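PDB 5NBH: fiber from Murine adenovirus 2, which probably attaches the virion to host cells through its trimeric distal domain, which binds N-acetylglucosamine. Local coordinates for residues M110-T115 with P165-P170; M151-M154 with E160-V163; Y200-T203 with N208-I211. One frame throughout, in Å; residues are numbered along the deposited sequence.

Interaction 1: residues M110-T115 with P165-P170; sequences MVRFGT and PTFILP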
# COMPACT_ATOMS: atom_id res chain seq x y z
N MET A 110 7.21 -7.17 -2.45
CA MET A 110 5.96 -7.85 -2.27
C MET A 110 5.48 -7.50 -0.87
O MET A 110 6.05 -7.97 0.09
CB MET A 110 6.16 -9.34 -2.46
CG MET A 110 6.89 -9.63 -3.76
SD MET A 110 7.14 -11.37 -4.08
CE MET A 110 5.49 -11.90 -4.37
N VAL A 111 4.47 -6.64 -0.79
CA VAL A 111 4.00 -6.05 0.47
C VAL A 111 2.71 -6.67 0.92
O VAL A 111 1.68 -6.56 0.24
CB VAL A 111 3.84 -4.51 0.38
CG1 VAL A 111 3.51 -3.93 1.76
CG2 VAL A 111 5.09 -3.85 -0.18
N ARG A 112 2.74 -7.28 2.10
CA ARG A 112 1.61 -7.99 2.64
C ARG A 112 0.96 -7.15 3.74
O ARG A 112 1.65 -6.71 4.67
CB ARG A 112 2.11 -9.36 3.17
CG ARG A 112 1.15 -10.18 3.98
CD ARG A 112 0.03 -10.78 3.18
NE ARG A 112 -0.93 -11.37 4.11
CZ ARG A 112 -1.11 -12.66 4.37
NH1 ARG A 112 -0.46 -13.62 3.71
NH2 ARG A 112 -2.00 -12.99 5.29
N PHE A 113 -0.34 -6.94 3.63
CA PHE A 113 -1.13 -6.34 4.72
C PHE A 113 -2.53 -6.90 4.66
O PHE A 113 -3.10 -7.07 3.57
CB PHE A 113 -1.17 -4.82 4.62
CG PHE A 113 -1.22 -4.31 3.22
CD1 PHE A 113 -2.38 -4.36 2.49
CD2 PHE A 113 -0.11 -3.73 2.64
CE1 PHE A 113 -2.42 -3.89 1.19
CE2 PHE A 113 -0.13 -3.27 1.34
CZ PHE A 113 -1.29 -3.35 0.61
N GLY A 114 -3.09 -7.20 5.81
CA GLY A 114 -4.25 -8.05 5.85
C GLY A 114 -3.83 -9.34 5.15
O GLY A 114 -2.72 -9.86 5.39
N THR A 115 -4.66 -9.81 4.25
CA THR A 115 -4.34 -10.96 3.39
C THR A 115 -3.99 -10.53 1.98
O THR A 115 -3.84 -11.36 1.10
CB THR A 115 -5.53 -11.94 3.34
OG1 THR A 115 -6.69 -11.25 2.90
CG2 THR A 115 -5.80 -12.53 4.70
N PRO A 165 8.99 -16.75 4.03
CA PRO A 165 8.04 -15.89 3.31
C PRO A 165 6.80 -16.58 2.75
O PRO A 165 6.41 -16.34 1.59
CB PRO A 165 8.91 -15.26 2.22
CG PRO A 165 9.94 -16.30 1.95
CD PRO A 165 10.21 -17.01 3.24
N THR A 166 6.10 -17.36 3.56
CA THR A 166 4.87 -18.00 3.10
C THR A 166 3.75 -16.99 2.84
O THR A 166 2.79 -17.30 2.18
CB THR A 166 4.39 -19.06 4.08
OG1 THR A 166 4.10 -18.43 5.34
CG2 THR A 166 5.44 -20.17 4.25
N PHE A 167 3.88 -15.77 3.38
CA PHE A 167 2.83 -14.79 3.29
C PHE A 167 2.60 -14.25 1.85
O PHE A 167 1.63 -13.55 1.63
CB PHE A 167 3.09 -13.62 4.29
CG PHE A 167 4.39 -12.90 4.07
CD1 PHE A 167 4.52 -11.94 3.07
CD2 PHE A 167 5.48 -13.16 4.86
CE1 PHE A 167 5.71 -11.27 2.90
CE2 PHE A 167 6.69 -12.51 4.67
CZ PHE A 167 6.80 -11.54 3.70
N ILE A 168 3.48 -14.59 0.89
CA ILE A 168 3.28 -14.21 -0.53
C ILE A 168 2.45 -15.22 -1.33
O ILE A 168 2.05 -14.90 -2.42
CB ILE A 168 4.60 -13.99 -1.28
CG1 ILE A 168 5.36 -15.34 -1.46
CG2 ILE A 168 5.38 -12.85 -0.65
CD1 ILE A 168 6.45 -15.34 -2.48
N LEU A 169 2.17 -16.41 -0.77
CA LEU A 169 1.60 -17.51 -1.55
C LEU A 169 0.11 -17.37 -1.73
O LEU A 169 -0.62 -17.26 -0.74
CB LEU A 169 1.91 -18.85 -0.89
CG LEU A 169 3.39 -19.23 -0.86
CD1 LEU A 169 3.60 -20.39 0.08
CD2 LEU A 169 3.95 -19.58 -2.24
N PRO A 170 -0.37 -17.33 -2.99
CA PRO A 170 -1.79 -17.33 -3.26
C PRO A 170 -2.38 -18.75 -3.35
O PRO A 170 -1.66 -19.71 -3.17
CB PRO A 170 -1.85 -16.66 -4.63
CG PRO A 170 -0.66 -17.20 -5.32
CD PRO A 170 0.39 -17.40 -4.26
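M110 and R112 lie near the end of strand 103-113, in the ABCJ sheet of the fibre head, and meet F167 and I168 of the 3-10 segment 166-168. This segment belongs to the long loop between strands 152-153 and 179-188. All four residues are buried. R112 and F167 run past each other in opposite directions. R112 CB comes obliquely to the ring, 3.5 Å from F167 CD1. The guanidinium and ring planes are 75° apart. Beyond CG the arginine bends, and its NH1 donates to the backbone oxygen of F167, with NH1 and F167 O 2.9 Å apart. The N-H...O angle is 161°. The acceptor lies in the guanidinium plane, and the donor sits on a lone pair of the carbonyl. On the strand's own side, R112 NE bonds G114 O at 2.7 Å. NH2 adds a weak bond to the same oxygen. Both carbonyls lie at the guanidinium edge, which fixes its rotation. NH1 also donates to I234 O. T115 O stands over one face of the R112 guanidinium, 4.2 Å above its plane and toward the rim. The second half of the contact is apolar. The M110 chain bends at its last torsion (chi3 68°), which turns CE to I168 CB at 3.8 Å. I168 CG2 touches the same methyl and M110 CB. M110 O lies at the edge of the phenyl ring, 4.3 Å from F167 CE1. The contact thus holds a loop turn against a strand by one buried hydrogen bond and two patches of side-chain packing. Strand 83-96 lies next to strand 103-113, and its F83 meets the F167 ring. M110 also packs on I211 of strand 208-217. At the trimer interface, F113 meets F113 of the second subunit edge-to-face.

Interaction 2: residues M151-M154 with E160-V163; sequences MQVM and ELDV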
# COMPACT_ATOMS: atom_id res chain seq x y z
N MET A 151 15.93 -12.79 -2.49
CA MET A 151 14.96 -11.90 -1.86
C MET A 151 15.04 -12.14 -0.35
O MET A 151 15.53 -13.18 0.07
CB MET A 151 13.56 -12.10 -2.40
CG MET A 151 13.46 -11.76 -3.90
SD MET A 151 11.78 -11.90 -4.57
CE MET A 151 10.95 -10.53 -3.74
N GLN A 152 14.58 -11.15 0.42
CA GLN A 152 14.71 -11.09 1.87
C GLN A 152 13.43 -10.54 2.45
O GLN A 152 12.82 -9.68 1.85
CB GLN A 152 15.82 -10.09 2.23
CG GLN A 152 17.18 -10.63 1.92
CD GLN A 152 18.33 -9.70 2.27
OE1 GLN A 152 19.48 -10.14 2.28
NE2 GLN A 152 18.04 -8.44 2.56
N VAL A 153 13.04 -11.03 3.63
CA VAL A 153 11.97 -10.39 4.38
C VAL A 153 12.64 -9.24 5.16
O VAL A 153 13.60 -9.47 5.90
CB VAL A 153 11.23 -11.36 5.33
CG1 VAL A 153 10.09 -10.64 6.04
CG2 VAL A 153 10.69 -12.59 4.60
N MET A 154 12.19 -8.01 4.93
CA MET A 154 12.82 -6.80 5.45
C MET A 154 11.87 -6.01 6.36
O MET A 154 10.73 -5.69 6.00
CB MET A 154 13.25 -5.96 4.25
CG MET A 154 13.76 -4.55 4.51
SD MET A 154 15.24 -4.49 5.51
CE MET A 154 16.49 -5.09 4.39
N GLU A 160 17.02 -7.44 7.99
CA GLU A 160 16.38 -8.65 7.52
C GLU A 160 15.75 -9.39 8.69
O GLU A 160 16.33 -9.41 9.78
CB GLU A 160 17.36 -9.55 6.73
CG GLU A 160 16.71 -10.81 6.18
CD GLU A 160 17.67 -11.72 5.42
OE1 GLU A 160 18.85 -11.35 5.27
OE2 GLU A 160 17.22 -12.81 4.99
N LEU A 161 14.55 -9.92 8.48
CA LEU A 161 13.78 -10.63 9.49
C LEU A 161 13.87 -12.12 9.18
O LEU A 161 13.85 -12.53 8.00
CB LEU A 161 12.30 -10.19 9.48
CG LEU A 161 12.03 -8.70 9.58
CD1 LEU A 161 10.55 -8.41 9.57
CD2 LEU A 161 12.70 -8.14 10.83
N ASP A 162 14.00 -12.94 10.22
CA ASP A 162 14.08 -14.39 10.07
C ASP A 162 12.64 -14.90 10.03
O ASP A 162 12.09 -15.32 11.04
CB ASP A 162 14.90 -15.00 11.22
CG ASP A 162 15.20 -16.48 11.02
OD1 ASP A 162 15.86 -16.82 10.01
OD2 ASP A 162 14.79 -17.29 11.88
N VAL A 163 12.03 -14.81 8.84
CA VAL A 163 10.62 -15.11 8.63
C VAL A 163 10.56 -15.88 7.32
O VAL A 163 11.14 -15.45 6.33
CB VAL A 163 9.78 -13.82 8.46
CG1 VAL A 163 8.32 -14.15 8.19
CG2 VAL A 163 9.90 -12.95 9.70
O HOH W 1 14.54 -13.02 5.13
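Q152 and E160 cross at about a right angle, with their flat ends stacked. The amide and carboxylate planes are 24° apart. Q152 CG lies 3.7 Å from E160 CD. Q152 OE1 and E160 OE1 are 3.3 Å apart, but both are acceptors and no bond forms. Q152 OE1 instead takes a hydrogen bond from R150 NH2. E160 CG is anti to its backbone N (chi1 -178°), and the extended chain carries the carboxylate back to the strand. There E160 OE2 takes a hydrogen bond from a water at 2.7 Å. The same water accepts from V153 N and donates to L161 O, so it ties the two backbones together. A direct bond joins them as well: L161 N donates to V153 O at 2.8 Å, nearly straight at 172°. M154 and E160 form a single backbone bridge. V153 is the central side chain. It crosses both L161 and V163 at about right angles. Its CG1 meets V163 CB at 4.0 Å and L161 CB at 4.1 Å. Its CG2 approaches V163 O at 3.4 Å. The contact folds the loop after strand 152-153 back onto that strand, at the margin of its sheet. Strand 83-96 is its neighbour in the sheet and shares backbone hydrogen bonds with it, Q152 with Q86 and M154 with V84. M154, L161 and V163 pack on the third subunit.

Interaction 3: residues Y200-T203 with N208-I211; sequences YALT and NFYI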
# COMPACT_ATOMS: atom_id res chain seq x y z
N TYR A 200 0.40 -9.96 -16.16
CA TYR A 200 0.86 -10.74 -15.02
C TYR A 200 -0.01 -11.99 -14.94
O TYR A 200 -1.19 -11.96 -15.27
CB TYR A 200 0.86 -9.91 -13.72
CG TYR A 200 -0.52 -9.40 -13.39
CD1 TYR A 200 -0.95 -8.19 -13.90
CD2 TYR A 200 -1.41 -10.15 -12.61
CE1 TYR A 200 -2.23 -7.70 -13.64
CE2 TYR A 200 -2.72 -9.68 -12.36
CZ TYR A 200 -3.11 -8.44 -12.87
OH TYR A 200 -4.39 -7.94 -12.67
N ALA A 201 0.56 -13.05 -14.43
CA ALA A 201 -0.17 -14.31 -14.25
C ALA A 201 0.44 -15.04 -13.08
O ALA A 201 1.67 -15.19 -12.99
CB ALA A 201 -0.08 -15.14 -15.52
N LEU A 202 -0.41 -15.43 -12.14
CA LEU A 202 0.01 -16.23 -10.98
C LEU A 202 -0.42 -17.67 -11.21
O LEU A 202 -1.59 -17.93 -11.45
CB LEU A 202 -0.69 -15.74 -9.72
CG LEU A 202 -0.05 -14.52 -9.03
CD1 LEU A 202 0.35 -13.38 -9.94
CD2 LEU A 202 -0.99 -14.08 -7.91
N THR A 203 0.52 -18.59 -11.12
CA THR A 203 0.20 -20.03 -11.28
C THR A 203 1.03 -20.88 -10.34
O THR A 203 2.02 -20.41 -9.82
CB THR A 203 0.49 -20.51 -12.71
OG1 THR A 203 1.86 -20.26 -13.05
CG2 THR A 203 -0.39 -19.79 -13.69
N ASN A 208 5.67 -25.51 -7.35
CA ASN A 208 6.21 -24.16 -7.10
C ASN A 208 5.26 -23.06 -7.62
O ASN A 208 4.39 -23.31 -8.44
CB ASN A 208 7.59 -24.00 -7.67
CG ASN A 208 8.65 -24.73 -6.87
OD1 ASN A 208 8.49 -25.00 -5.66
ND2 ASN A 208 9.71 -25.10 -7.54
N PHE A 209 5.42 -21.86 -7.06
CA PHE A 209 4.58 -20.69 -7.36
C PHE A 209 5.33 -19.83 -8.36
O PHE A 209 6.48 -19.55 -8.15
CB PHE A 209 4.34 -19.91 -6.04
CG PHE A 209 3.78 -18.52 -6.22
CD1 PHE A 209 2.70 -18.29 -7.04
CD2 PHE A 209 4.29 -17.45 -5.49
CE1 PHE A 209 2.16 -17.03 -7.19
CE2 PHE A 209 3.75 -16.17 -5.61
CZ PHE A 209 2.70 -15.97 -6.46
N TYR A 210 4.66 -19.47 -9.46
CA TYR A 210 5.19 -18.65 -10.51
C TYR A 210 4.41 -17.35 -10.66
O TYR A 210 3.18 -17.33 -10.70
CB TYR A 210 5.12 -19.37 -11.86
CG TYR A 210 6.02 -20.57 -11.99
CD1 TYR A 210 5.76 -21.76 -11.28
CD2 TYR A 210 7.08 -20.55 -12.86
CE1 TYR A 210 6.59 -22.85 -11.39
CE2 TYR A 210 7.92 -21.67 -13.01
CZ TYR A 210 7.66 -22.82 -12.27
OH TYR A 210 8.46 -23.93 -12.43
N ILE A 211 5.15 -16.25 -10.74
CA ILE A 211 4.65 -14.97 -11.23
C ILE A 211 5.31 -14.80 -12.58
O ILE A 211 6.56 -14.69 -12.69
CB ILE A 211 4.98 -13.77 -10.30
CG1 ILE A 211 4.34 -14.00 -8.96
CG2 ILE A 211 4.56 -12.45 -10.93
CD1 ILE A 211 4.55 -12.89 -7.94
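The F209 ring turns an edge to L202, whose CG lies in the ring plane, 3.8 Å from F209 CE1. T203 O is also near that plane, 3.6 Å from F209 CD1. The Y210 ring likewise has T203 O at its edge, while R205 makes a cation-pi contact with it. F139 and Y204 meet the F209 ring at shallow angles. With chi1 at 166°, the F209 ring swings away from its own backbone N and lies beside L202, the two side chains pointing the same way. L202 and I211 form a non-hydrogen-bonded antiparallel pair. They too lie side by side, with L202 CD1 4.2 Å from I211 CG1. T203 and Y210 are the hydrogen-bonded pair, with side chains on the other face of the sheet. T203 N donates to Y210 O at 3.0 Å. Y210 N donates to T203 O at 2.8 Å, almost straight at 178°. T203 OG1 rests 3.6 Å from Y210 CB. A CA-H...O contact from L202 CA to Y210 O, 3.4 Å, adds to the pairing. This is a classic antiparallel hairpin, with strand directions 174° apart. Its two strands belong to the GHID sheet and lie between strands 179-188 and 131-140. On the face of L202 and F209, F228 and Y230 of strand 223-231 pack from the other sheet.

In the fold
From the N terminus, the triple beta-spiral shaft leads into the head, where strand 103-113 supplies the first half of interaction 1. Interaction 2 closes next, around the short loop 155-159. It is nested inside the longer loop that interaction 1 closes when the chain reaches 165-170. Interaction 3 follows in series and closes the turn of the 191-205/208-217 hairpin. Interaction 1 is the middle piece. It touches interaction 2 through M110 with M151 and F167 with V153, and interaction 3 through P170 and L169 with F209. Interactions 2 and 3 do not touch. Together they tie the ABCJ sheet, the long loop and the GHID sheet.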